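Local coordinates for protein cysteine synthase 3 (PDB 6KR5) that probably catalyses the pyridoxal-5'-phosphate-dependent synthesis of cysteine, replacing the acetate of O-acetylserine with sulfide, at residues H15-T20 / L93-A98; V46-F51 / D273-G278; N105-S110 / I140-E145; D164-H169 / T243-K248. All blocks are in the same frame, centred on the assembly; numbering follows the deposited sequence.

Contact 1: H15-T20 / L93-A98; sequences HNILET and LCQAGA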
loop_
_atom_site.group_PDB
_atom_site.type_symbol
_atom_site.label_atom_id
_atom_site.label_comp_id
_atom_site.label_asym_id
_atom_site.label_seq_id
_atom_site.Cartn_x
_atom_site.Cartn_y
_atom_site.Cartn_z
ATOM N N HIS B 15 -7.082 10.357 -14.073
ATOM C CA HIS B 15 -6.403 11.573 -14.512
ATOM C C HIS B 15 -5.276 11.990 -13.589
ATOM O O HIS B 15 -4.394 12.740 -14.016
ATOM C CB HIS B 15 -7.392 12.732 -14.642
ATOM C CG HIS B 15 -8.429 12.511 -15.698
ATOM N ND1 HIS B 15 -9.754 12.288 -15.401
ATOM C CD2 HIS B 15 -8.332 12.470 -17.048
ATOM C CE1 HIS B 15 -10.432 12.116 -16.524
ATOM N NE2 HIS B 15 -9.593 12.225 -17.536
ATOM N N ASN B 16 -5.296 11.546 -12.339
ATOM C CA ASN B 16 -4.236 11.823 -11.381
ATOM C C ASN B 16 -4.452 10.887 -10.205
ATOM O O ASN B 16 -5.464 10.184 -10.128
ATOM C CB ASN B 16 -4.243 13.279 -10.930
ATOM C CG ASN B 16 -5.580 13.688 -10.361
ATOM O OD1 ASN B 16 -5.999 13.182 -9.323
ATOM N ND2 ASN B 16 -6.273 14.586 -11.054
ATOM N N ILE B 17 -3.498 10.908 -9.273
ATOM C CA ILE B 17 -3.534 9.936 -8.183
ATOM C C ILE B 17 -4.742 10.156 -7.283
ATOM O O ILE B 17 -5.223 9.208 -6.655
ATOM C CB ILE B 17 -2.200 9.966 -7.403
ATOM C CG1 ILE B 17 -2.060 8.725 -6.519
ATOM C CG2 ILE B 17 -2.031 11.255 -6.585
ATOM C CD1 ILE B 17 -2.016 7.440 -7.304
ATOM N N LEU B 18 -5.266 11.386 -7.201
ATOM C CA LEU B 18 -6.400 11.616 -6.312
ATOM C C LEU B 18 -7.628 10.840 -6.767
ATOM O O LEU B 18 -8.466 10.461 -5.938
ATOM C CB LEU B 18 -6.720 13.106 -6.229
ATOM C CG LEU B 18 -5.545 13.970 -5.793
ATOM C CD1 LEU B 18 -6.033 15.395 -5.577
ATOM C CD2 LEU B 18 -4.935 13.439 -4.504
ATOM N N GLU B 19 -7.752 10.590 -8.069
ATOM C CA GLU B 19 -8.905 9.858 -8.579
ATOM C C GLU B 19 -8.878 8.382 -8.216
ATOM O O GLU B 19 -9.888 7.701 -8.420
ATOM C CB GLU B 19 -9.003 10.012 -10.096
ATOM C CG GLU B 19 -9.277 11.456 -10.499
ATOM C CD GLU B 19 -9.787 11.607 -11.921
ATOM O OE1 GLU B 19 -9.562 10.711 -12.756
ATOM O OE2 GLU B 19 -10.425 12.647 -12.195
ATOM N N THR B 20 -7.756 7.867 -7.707
ATOM C CA THR B 20 -7.705 6.487 -7.230
ATOM C C THR B 20 -8.079 6.350 -5.762
ATOM O O THR B 20 -8.117 5.224 -5.257
ATOM C CB THR B 20 -6.315 5.856 -7.423
ATOM O OG1 THR B 20 -5.378 6.421 -6.499
ATOM C CG2 THR B 20 -5.805 6.022 -8.847
ATOM N N LEU B 93 -3.072 14.857 3.809
ATOM C CA LEU B 93 -3.073 16.261 3.416
ATOM C C LEU B 93 -1.944 16.553 2.440
ATOM O O LEU B 93 -2.116 17.331 1.494
ATOM C CB LEU B 93 -2.948 17.145 4.650
ATOM C CG LEU B 93 -4.168 17.251 5.561
ATOM C CD1 LEU B 93 -3.738 17.904 6.863
ATOM C CD2 LEU B 93 -5.279 18.062 4.894
ATOM N N CYS B 94 -0.780 15.935 2.658
ATOM C CA CYS B 94 0.366 16.199 1.795
ATOM C C CYS B 94 0.140 15.646 0.398
ATOM O O CYS B 94 0.512 16.285 -0.597
ATOM C CB CYS B 94 1.633 15.620 2.416
ATOM S SG CYS B 94 2.227 16.585 3.817
ATOM N N GLN B 95 -0.492 14.478 0.295
ATOM C CA GLN B 95 -0.797 13.923 -1.022
ATOM C C GLN B 95 -1.727 14.850 -1.801
ATOM O O GLN B 95 -1.454 15.202 -2.963
ATOM C CB GLN B 95 -1.410 12.533 -0.868
ATOM C CG GLN B 95 -1.913 11.950 -2.181
ATOM C CD GLN B 95 -2.511 10.566 -2.009
ATOM O OE1 GLN B 95 -1.949 9.555 -2.464
ATOM N NE2 GLN B 95 -3.646 10.505 -1.335
ATOM N N ALA B 96 -2.822 15.288 -1.165
ATOM C CA ALA B 96 -3.782 16.141 -1.856
ATOM C C ALA B 96 -3.186 17.510 -2.139
ATOM O O ALA B 96 -3.373 18.060 -3.230
ATOM C CB ALA B 96 -5.070 16.264 -1.045
ATOM N N GLY B 97 -2.417 18.051 -1.195
ATOM C CA GLY B 97 -1.815 19.356 -1.414
ATOM C C GLY B 97 -0.856 19.361 -2.591
ATOM O O GLY B 97 -0.827 20.310 -3.380
ATOM N N ALA B 98 -0.070 18.290 -2.738
ATOM C CA ALA B 98 0.879 18.229 -3.845
ATOM C C ALA B 98 0.162 18.264 -5.196
ATOM O O ALA B 98 0.638 18.899 -6.144
ATOM C CB ALA B 98 1.739 16.972 -3.712
#
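Leu18 and Ala96 have the nearest CA atoms across the two segments, 6.9 Å apart, where the 3-10 turn of residues 17-20 rests against helix 88-100. Leu18 is the main wedge. Its CG stands beside the backbone N and opposite the carbonyl carbon (chi1 -56°), which carries the branch toward the helix although CB itself does not face it. From there Leu18 CD2 lies 4.0 Å from Ala96 CA, close to the helix backbone itself. Leu18 CD2 is also 4.1 Å from Gln95 CG, the two side chains sliding past each other in opposite directions. Ile17 meets Gln95 differently, crossing it at about a right angle, with CG1 4.1 Å from OE1. Gln95 is stretched out fully: its CG packs on Leu18, while NE2 is hydrogen-bonded to Asp59 OD2.

A polar framework holds the turn in shape. Ile17 O is gripped twice by Thr20: by its N, and by OG1 at 2.8 Å, which uses a lone pair in the carbonyl plane. His15 N donates an almost straight bond of 2.8 Å to Glu19 OE1, arriving from above the carboxylate plane, and Arg12 adds a salt bridge to that oxygen.

This is apolar packing of an N-terminal 3-10 turn on a helix, at a place the second subunit also reaches: its Gly274 packs on Ile17 and its Asn7 bonds to Thr20 O. Within the chain, the buried patch extends to helix 58-72, where Phe63 receives Leu18 and Ile66 receives Ala96. Farther along helix 88-100, Val99 touches both Ile17 and Leu18.

Contact 2: V46-F51 / D273-G278; sequences VKLECF and DGIMCG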
loop_
_atom_site.group_PDB
_atom_site.type_symbol
_atom_site.label_atom_id
_atom_site.label_comp_id
_atom_site.label_asym_id
_atom_site.label_seq_id
_atom_site.Cartn_x
_atom_site.Cartn_y
_atom_site.Cartn_z
ATOM N N VAL B 46 -13.881 -7.224 6.199
ATOM C CA VAL B 46 -12.956 -6.140 6.521
ATOM C C VAL B 46 -12.815 -5.220 5.316
ATOM O O VAL B 46 -12.620 -5.681 4.184
ATOM C CB VAL B 46 -11.586 -6.674 6.988
ATOM C CG1 VAL B 46 -11.712 -7.264 8.383
ATOM C CG2 VAL B 46 -10.994 -7.694 6.012
ATOM N N LYS B 47 -12.902 -3.914 5.564
ATOM C CA LYS B 47 -12.751 -2.909 4.517
ATOM C C LYS B 47 -11.334 -2.361 4.592
ATOM O O LYS B 47 -10.943 -1.790 5.612
ATOM C CB LYS B 47 -13.773 -1.785 4.670
ATOM C CG LYS B 47 -13.735 -0.819 3.488
ATOM C CD LYS B 47 -14.998 -0.009 3.356
ATOM C CE LYS B 47 -14.925 0.919 2.144
ATOM N NZ LYS B 47 -14.897 0.244 0.807
ATOM N N LEU B 48 -10.564 -2.554 3.519
ATOM C CA LEU B 48 -9.112 -2.366 3.563
ATOM C C LEU B 48 -8.747 -0.971 3.066
ATOM O O LEU B 48 -8.464 -0.765 1.880
ATOM C CB LEU B 48 -8.424 -3.451 2.750
ATOM C CG LEU B 48 -8.884 -4.836 3.175
ATOM C CD1 LEU B 48 -8.139 -5.869 2.357
ATOM C CD2 LEU B 48 -8.601 -5.045 4.626
ATOM N N GLU B 49 -8.695 -0.016 4.001
ATOM C CA GLU B 49 -8.324 1.342 3.632
ATOM C C GLU B 49 -6.845 1.452 3.295
ATOM O O GLU B 49 -6.403 2.497 2.801
ATOM C CB GLU B 49 -8.736 2.305 4.748
ATOM C CG GLU B 49 -10.260 2.377 4.875
ATOM C CD GLU B 49 -10.897 2.950 3.613
ATOM O OE1 GLU B 49 -10.496 4.074 3.243
ATOM O OE2 GLU B 49 -11.781 2.295 3.008
ATOM N N CYS B 50 -6.075 0.391 3.516
ATOM C CA CYS B 50 -4.706 0.355 3.032
ATOM C C CYS B 50 -4.624 0.398 1.511
ATOM O O CYS B 50 -3.541 0.658 0.966
ATOM C CB CYS B 50 -4.032 -0.903 3.556
ATOM S SG CYS B 50 -2.329 -1.037 3.075
ATOM N N PHE B 51 -5.735 0.155 0.810
ATOM C CA PHE B 51 -5.718 0.189 -0.647
ATOM C C PHE B 51 -5.762 1.602 -1.218
ATOM O O PHE B 51 -5.630 1.762 -2.435
ATOM C CB PHE B 51 -6.870 -0.648 -1.207
ATOM C CG PHE B 51 -6.529 -2.104 -1.356
ATOM C CD1 PHE B 51 -6.448 -2.914 -0.247
ATOM C CD2 PHE B 51 -6.306 -2.653 -2.603
ATOM C CE1 PHE B 51 -6.136 -4.262 -0.383
ATOM C CE2 PHE B 51 -5.990 -3.993 -2.736
ATOM C CZ PHE B 51 -5.915 -4.788 -1.626
ATOM N N ASP B 273 -4.999 -14.866 8.150
ATOM C CA ASP B 273 -5.738 -14.409 6.982
ATOM C C ASP B 273 -4.853 -13.750 5.940
ATOM O O ASP B 273 -5.345 -13.430 4.853
ATOM C CB ASP B 273 -6.868 -13.448 7.393
ATOM C CG ASP B 273 -8.031 -14.187 7.998
ATOM O OD1 ASP B 273 -8.920 -14.632 7.237
ATOM O OD2 ASP B 273 -8.028 -14.340 9.228
ATOM N N GLY B 274 -3.565 -13.567 6.218
ATOM C CA GLY B 274 -2.702 -12.980 5.219
ATOM C C GLY B 274 -2.951 -11.520 4.923
ATOM O O GLY B 274 -2.569 -11.045 3.850
ATOM N N ILE B 275 -3.572 -10.792 5.846
ATOM C CA ILE B 275 -3.858 -9.372 5.692
ATOM C C ILE B 275 -3.003 -8.629 6.706
ATOM O O ILE B 275 -3.157 -8.828 7.913
ATOM C CB ILE B 275 -5.349 -9.079 5.904
ATOM C CG1 ILE B 275 -6.186 -9.746 4.814
ATOM C CG2 ILE B 275 -5.590 -7.590 5.954
ATOM C CD1 ILE B 275 -7.656 -9.814 5.156
ATOM N N MET B 276 -2.087 -7.785 6.224
ATOM C CA MET B 276 -1.151 -7.088 7.108
ATOM C C MET B 276 -1.732 -5.727 7.448
ATOM O O MET B 276 -1.444 -4.727 6.796
ATOM C CB MET B 276 0.226 -6.955 6.472
ATOM C CG MET B 276 1.262 -6.453 7.467
ATOM S SD MET B 276 2.908 -6.419 6.722
ATOM C CE MET B 276 3.951 -6.009 8.110
ATOM N N CYS B 277 -2.553 -5.696 8.488
ATOM C CA CYS B 277 -3.261 -4.493 8.899
ATOM C C CYS B 277 -2.568 -3.831 10.088
ATOM O O CYS B 277 -1.782 -4.448 10.804
ATOM C CB CYS B 277 -4.698 -4.855 9.279
ATOM S SG CYS B 277 -4.851 -6.023 10.694
ATOM N N GLY B 278 -2.886 -2.561 10.308
ATOM C CA GLY B 278 -2.247 -1.776 11.349
ATOM C C GLY B 278 -2.779 -2.053 12.752
ATOM O O GLY B 278 -3.590 -2.950 12.987
#
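Ile275 touches both Val46 and Leu48 because its first torsion (chi1 -65°) sends its two branches apart: CG1 goes opposite the carbonyl carbon, and CG2 opposite the backbone N. The ethyl arm then runs on extended, carrying Ile275 CD1 to 4.0 Å from Val46 CG2, where the two side chains reach toward each other tip to tip. Val46 offers the methyl that sits between its own backbone N and carbonyl carbon. The shorter branch serves the second partner, with Ile275 CG2 4.2 Å from Leu48 CD2 and the side chains crossing at about a right angle.

Val46 and Leu48 are alternate residues of one strand and therefore face the same way, while Lys47 between them points elsewhere and its NZ pairs with Glu175. One isoleucine can thus bridge two positions of the strand by dispersion contacts alone. Ile17 of the second subunit packs on both Leu48 and Ile275, placing this apolar layer at the dimer interface. Just past the strand, a 3-10 turn closes with Phe51 N bonded to Leu48 O at 3.1 Å, and its Cys50 is joined to Cys309 by a disulfide.

The partner segment is a connection between two helices: Gly274, with positive phi, leaves helix 259-273, and Gly278 is the N-cap residue of helix 279-292. Strand 43-48 runs parallel to strand 301-306 and antiparallel to strand 26-28 in the larger sheet, and Ile275 also leans on Val269 of helix 259-273.

Contact 3: N105-S110 / I140-E145; sequences NIVMPS and IAKYEE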
loop_
_atom_site.group_PDB
_atom_site.type_symbol
_atom_site.label_atom_id
_atom_site.label_comp_id
_atom_site.label_asym_id
_atom_site.label_seq_id
_atom_site.Cartn_x
_atom_site.Cartn_y
_atom_site.Cartn_z
ATOM N N ASN B 105 1.848 22.812 5.492
ATOM C CA ASN B 105 2.679 22.924 6.683
ATOM C C ASN B 105 2.194 21.927 7.729
ATOM O O ASN B 105 1.022 21.944 8.097
ATOM C CB ASN B 105 2.619 24.344 7.253
ATOM C CG ASN B 105 3.045 25.391 6.248
ATOM O OD1 ASN B 105 4.236 25.643 6.068
ATOM N ND2 ASN B 105 2.070 26.004 5.580
ATOM N N ILE B 106 3.089 21.060 8.201
ATOM C CA ILE B 106 2.752 20.076 9.227
ATOM C C ILE B 106 3.602 20.343 10.457
ATOM O O ILE B 106 4.836 20.389 10.366
ATOM C CB ILE B 106 2.983 18.633 8.735
ATOM C CG1 ILE B 106 2.191 18.352 7.453
ATOM C CG2 ILE B 106 2.688 17.632 9.866
ATOM C CD1 ILE B 106 0.702 18.406 7.584
ATOM N N VAL B 107 2.945 20.502 11.608
ATOM C CA VAL B 107 3.616 20.766 12.877
ATOM C C VAL B 107 3.664 19.472 13.677
ATOM O O VAL B 107 2.627 18.834 13.886
ATOM C CB VAL B 107 2.890 21.863 13.671
ATOM C CG1 VAL B 107 3.725 22.268 14.866
ATOM C CG2 VAL B 107 2.586 23.052 12.763
ATOM N N MET B 108 4.852 19.094 14.136
ATOM C CA MET B 108 5.034 17.859 14.893
ATOM C C MET B 108 6.325 17.980 15.700
ATOM O O MET B 108 7.211 18.756 15.341
ATOM C CB MET B 108 5.107 16.647 13.953
ATOM C CG MET B 108 6.156 16.825 12.873
ATOM S SD MET B 108 5.979 15.629 11.547
ATOM C CE MET B 108 5.835 14.126 12.513
ATOM N N PRO B 109 6.448 17.213 16.791
ATOM C CA PRO B 109 7.733 17.212 17.517
ATOM C C PRO B 109 8.825 16.574 16.673
ATOM O O PRO B 109 8.580 15.633 15.915
ATOM C CB PRO B 109 7.426 16.376 18.770
ATOM C CG PRO B 109 5.933 16.320 18.854
ATOM C CD PRO B 109 5.451 16.360 17.436
ATOM N N SER B 110 10.052 17.101 16.813
ATOM C CA SER B 110 11.131 16.749 15.892
ATOM C C SER B 110 11.440 15.255 15.902
ATOM O O SER B 110 11.894 14.707 14.890
ATOM C CB SER B 110 12.394 17.542 16.231
ATOM O OG SER B 110 13.055 16.993 17.365
ATOM N N ILE B 140 1.609 21.530 19.702
ATOM C CA ILE B 140 0.394 22.336 19.800
ATOM C C ILE B 140 0.750 23.795 20.048
ATOM O O ILE B 140 0.173 24.705 19.437
ATOM C CB ILE B 140 -0.534 21.790 20.903
ATOM C CG1 ILE B 140 -0.990 20.364 20.580
ATOM C CG2 ILE B 140 -1.728 22.720 21.099
ATOM C CD1 ILE B 140 -2.216 20.283 19.684
ATOM N N ALA B 141 1.720 24.041 20.935
ATOM C CA ALA B 141 2.129 25.414 21.220
ATOM C C ALA B 141 2.687 26.096 19.975
ATOM O O ALA B 141 2.359 27.254 19.691
ATOM C CB ALA B 141 3.160 25.435 22.348
ATOM N N LYS B 142 3.532 25.392 19.219
ATOM C CA LYS B 142 4.096 25.976 18.006
ATOM C C LYS B 142 3.019 26.198 16.952
ATOM O O LYS B 142 3.056 27.190 16.216
ATOM C CB LYS B 142 5.208 25.077 17.461
ATOM C CG LYS B 142 5.834 25.583 16.173
ATOM C CD LYS B 142 6.542 26.912 16.387
ATOM C CE LYS B 142 7.212 27.388 15.111
ATOM N NZ LYS B 142 7.774 28.762 15.248
ATOM N N TYR B 143 2.056 25.277 16.863
ATOM C CA TYR B 143 0.965 25.428 15.904
ATOM C C TYR B 143 0.149 26.681 16.200
ATOM O O TYR B 143 -0.121 27.487 15.300
ATOM C CB TYR B 143 0.077 24.183 15.927
ATOM C CG TYR B 143 -1.202 24.319 15.136
ATOM C CD1 TYR B 143 -2.343 24.861 15.717
ATOM C CD2 TYR B 143 -1.274 23.907 13.810
ATOM C CE1 TYR B 143 -3.513 24.994 15.006
ATOM C CE2 TYR B 143 -2.452 24.025 13.091
ATOM C CZ TYR B 143 -3.563 24.579 13.693
ATOM O OH TYR B 143 -4.740 24.717 12.999
ATOM N N GLU B 144 -0.265 26.851 17.461
ATOM C CA GLU B 144 -1.087 28.003 17.830
ATOM C C GLU B 144 -0.343 29.306 17.585
ATOM O O GLU B 144 -0.935 30.291 17.129
ATOM C CB GLU B 144 -1.517 27.899 19.294
ATOM C CG GLU B 144 -2.422 26.722 19.616
ATOM C CD GLU B 144 -3.780 26.811 18.938
ATOM O OE1 GLU B 144 -4.139 27.904 18.452
ATOM O OE2 GLU B 144 -4.491 25.782 18.891
ATOM N N GLU B 145 0.958 29.330 17.884
ATOM C CA GLU B 145 1.766 30.506 17.595
ATOM C C GLU B 145 1.762 30.822 16.105
ATOM O O GLU B 145 1.668 31.990 15.710
ATOM C CB GLU B 145 3.192 30.290 18.103
ATOM C CG GLU B 145 4.204 31.305 17.611
ATOM C CD GLU B 145 5.507 31.241 18.388
ATOM O OE1 GLU B 145 5.468 31.406 19.626
ATOM O OE2 GLU B 145 6.566 31.029 17.763
#
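Val107 carries this contact, set against the consecutive helix residues Lys142 and Tyr143, and its two methyls divide the work. Val107 CG1, opposite the backbone N (chi1 -171°), reaches the helix backbone, 4.0 Å from Tyr143 N, and also lies 4.1 Å from Lys142 CB. Val107 CG2 comes to the edge of the tyrosine ring, close to the ring plane, 4.1 Å from Tyr143 CD2. The valine therefore touches the rim of the ring and the root of the side chain. Both partners cross Val107 at about a right angle.

These residues join a strand to a helix covering one face of the four-stranded parallel sheet, in the alpha/beta layering expected of a pyridoxal-phosphate enzyme of this family. Strand 104-109 alternates: Val107 faces helix 135-149, whereas Ile106 and Met108 point away and rest on Met120 of helix 114-122.

The lysine shows how one side chain can be divided between packing and charge. Lys142 starts with CG opposite the backbone N, but its chain bends at chi2 (64°), so CB and CG stay against Val107 while the end turns off. There Lys142 NZ forms a salt bridge of 3.6 Å with Glu145 OE2, one helical turn on. Tyr143, by contrast, spreads over the neighbouring strand 80-84, touching Ile82 and Ala84.

Contact 4: D164-H169 / T243-K248; sequences DNTAAH and TDIYKK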
loop_
_atom_site.group_PDB
_atom_site.type_symbol
_atom_site.label_atom_id
_atom_site.label_comp_id
_atom_site.label_asym_id
_atom_site.label_seq_id
_atom_site.Cartn_x
_atom_site.Cartn_y
_atom_site.Cartn_z
ATOM N N ASP B 164 -15.810 18.407 6.729
ATOM C CA ASP B 164 -15.357 17.831 5.469
ATOM C C ASP B 164 -14.554 16.557 5.687
ATOM O O ASP B 164 -14.363 15.787 4.744
ATOM C CB ASP B 164 -14.545 18.859 4.683
ATOM C CG ASP B 164 -15.357 20.103 4.360
ATOM O OD1 ASP B 164 -16.588 19.975 4.185
ATOM O OD2 ASP B 164 -14.768 21.200 4.302
ATOM N N ASN B 165 -14.099 16.320 6.919
ATOM C CA ASN B 165 -13.594 15.001 7.300
ATOM C C ASN B 165 -14.727 13.980 7.265
ATOM O O ASN B 165 -14.700 13.023 6.480
ATOM C CB ASN B 165 -12.938 15.114 8.689
ATOM C CG ASN B 165 -12.523 13.770 9.292
ATOM O OD1 ASN B 165 -12.918 12.700 8.837
ATOM N ND2 ASN B 165 -11.713 13.843 10.352
ATOM N N THR B 166 -15.755 14.196 8.093
ATOM C CA THR B 166 -16.915 13.310 8.135
ATOM C C THR B 166 -17.514 13.084 6.753
ATOM O O THR B 166 -17.860 11.951 6.392
ATOM C CB THR B 166 -17.942 13.929 9.083
ATOM O OG1 THR B 166 -17.264 14.309 10.279
ATOM C CG2 THR B 166 -19.059 12.949 9.413
ATOM N N ALA B 167 -17.632 14.153 5.964
ATOM C CA ALA B 167 -18.289 14.079 4.661
ATOM C C ALA B 167 -17.545 13.190 3.667
ATOM O O ALA B 167 -18.159 12.690 2.718
ATOM C CB ALA B 167 -18.450 15.487 4.087
ATOM N N ALA B 168 -16.232 12.996 3.844
ATOM C CA ALA B 168 -15.504 12.083 2.959
ATOM C C ALA B 168 -16.113 10.695 2.964
ATOM O O ALA B 168 -15.984 9.940 1.982
ATOM C CB ALA B 168 -14.039 11.999 3.376
ATOM N N HIS B 169 -16.784 10.338 4.048
ATOM C CA HIS B 169 -17.237 8.975 4.236
ATOM C C HIS B 169 -18.616 8.726 3.647
ATOM O O HIS B 169 -19.165 7.628 3.817
ATOM C CB HIS B 169 -17.172 8.651 5.716
ATOM C CG HIS B 169 -15.768 8.616 6.214
ATOM N ND1 HIS B 169 -14.877 7.642 5.815
ATOM C CD2 HIS B 169 -15.077 9.459 7.013
ATOM C CE1 HIS B 169 -13.706 7.865 6.385
ATOM N NE2 HIS B 169 -13.801 8.962 7.118
ATOM N N THR B 243 -14.033 14.147 20.544
ATOM C CA THR B 243 -13.794 15.093 19.460
ATOM C C THR B 243 -15.070 15.832 19.071
ATOM O O THR B 243 -16.193 15.382 19.330
ATOM C CB THR B 243 -13.227 14.377 18.233
ATOM O OG1 THR B 243 -14.235 13.536 17.653
ATOM C CG2 THR B 243 -12.013 13.542 18.616
ATOM N N ASP B 244 -14.881 16.983 18.413
ATOM C CA ASP B 244 -16.023 17.783 17.974
ATOM C C ASP B 244 -16.890 17.030 16.968
ATOM O O ASP B 244 -18.096 17.280 16.880
ATOM C CB ASP B 244 -15.540 19.106 17.374
ATOM C CG ASP B 244 -15.122 20.117 18.427
ATOM O OD1 ASP B 244 -15.487 19.951 19.606
ATOM O OD2 ASP B 244 -14.431 21.095 18.066
ATOM N N ILE B 245 -16.303 16.104 16.202
ATOM C CA ILE B 245 -17.072 15.337 15.227
ATOM C C ILE B 245 -17.956 14.296 15.907
ATOM O O ILE B 245 -19.027 13.945 15.393
ATOM C CB ILE B 245 -16.105 14.683 14.218
ATOM C CG1 ILE B 245 -15.527 15.742 13.289
ATOM C CG2 ILE B 245 -16.788 13.573 13.434
ATOM C CD1 ILE B 245 -14.370 15.240 12.408
ATOM N N TYR B 246 -17.515 13.758 17.042
ATOM C CA TYR B 246 -18.241 12.669 17.685
ATOM C C TYR B 246 -19.665 13.087 18.038
ATOM O O TYR B 246 -19.890 14.157 18.616
ATOM C CB TYR B 246 -17.506 12.212 18.943
ATOM C CG TYR B 246 -18.003 10.878 19.445
ATOM C CD1 TYR B 246 -17.603 9.699 18.836
ATOM C CD2 TYR B 246 -18.896 10.798 20.508
ATOM C CE1 TYR B 246 -18.057 8.469 19.282
ATOM C CE2 TYR B 246 -19.360 9.574 20.953
ATOM C CZ TYR B 246 -18.934 8.418 20.337
ATOM O OH TYR B 246 -19.378 7.189 20.762
ATOM N N LYS B 247 -20.623 12.226 17.696
ATOM C CA LYS B 247 -22.039 12.410 18.025
ATOM C C LYS B 247 -22.507 11.128 18.696
ATOM O O LYS B 247 -22.743 10.131 18.011
ATOM C CB LYS B 247 -22.878 12.685 16.786
ATOM C CG LYS B 247 -22.679 14.000 16.115
ATOM C CD LYS B 247 -23.429 13.983 14.787
ATOM C CE LYS B 247 -24.142 15.288 14.517
ATOM N NZ LYS B 247 -24.933 15.207 13.257
ATOM N N LYS B 248 -22.674 11.160 20.023
ATOM C CA LYS B 248 -22.985 9.940 20.758
ATOM C C LYS B 248 -24.274 9.287 20.274
ATOM O O LYS B 248 -24.406 8.057 20.344
ATOM C CB LYS B 248 -23.074 10.242 22.256
ATOM C CG LYS B 248 -24.190 11.204 22.618
ATOM C CD LYS B 248 -24.299 11.367 24.124
ATOM C CE LYS B 248 -25.394 12.360 24.486
ATOM N NZ LYS B 248 -25.220 13.664 23.787
#
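Thr166 and Ile245 have the nearest CA atoms, 7.4 Å apart, where helix 163-167 faces a loop of irregular conformation between strands 212-218 and 253-257. Ile245 is the residue that reaches across. With its CG1 beside the backbone N and opposite the carbonyl carbon (chi1 -72°), and the arm extended beyond, CD1 is carried to the amide of Asn165. That methyl sits above the amide plane rather than within it: Ile245 CD1 is 3.6 Å from Asn165 ND2 and 3.9 Å from Asn165 CG, the side chains crossing at about a right angle. Thr166 approaches otherwise: it and Ile245 slide past each other in opposite directions, with OG1 a close 3.3 Å from the CG2 methyl. Thr166 OG1 is also 3.7 Å from Ile245 CD1, so both methyls of the isoleucine touch it.

The amide is held from elsewhere. Asn165 ND2 donates to Thr193 OG1 and to Gln159 O, and its side chain is about 5 Å from the bound pyridoxal-5'-phosphate, consistent with a place beside the pocket. The loop is tied in through a backbone bond between Ile245 and Phe160.

Chemically, this is polar groups meeting hydrocarbon: the isoleucine can fill space over the amide but cannot compete for its directional bonds. Ile245 thus packs over an amide whose orientation its bonds to Thr193 and Gln159 would hold.

How the contacts relate
Distance from the cofactor separates these contacts: in contact 4 the side chain of Asn165 is about 5 Å from pyridoxal-5'-phosphate, against about 12 Å for Leu48 in contact 2 and about 13 Å for Gln95 in contact 1. Contacts 2 and 4 lie on opposite sides of the chain's centre, their own centres about 23 Å apart. Contacts 1 and 3 meet directly through Cys94 SG and Ile106 CG1, 4.0 Å apart, on a helix and the strand that follows it. Contacts 1 and 2 do not touch within one chain, their nearest atoms about 5 Å apart, yet contact 1 of one subunit abuts contact 2 of the other.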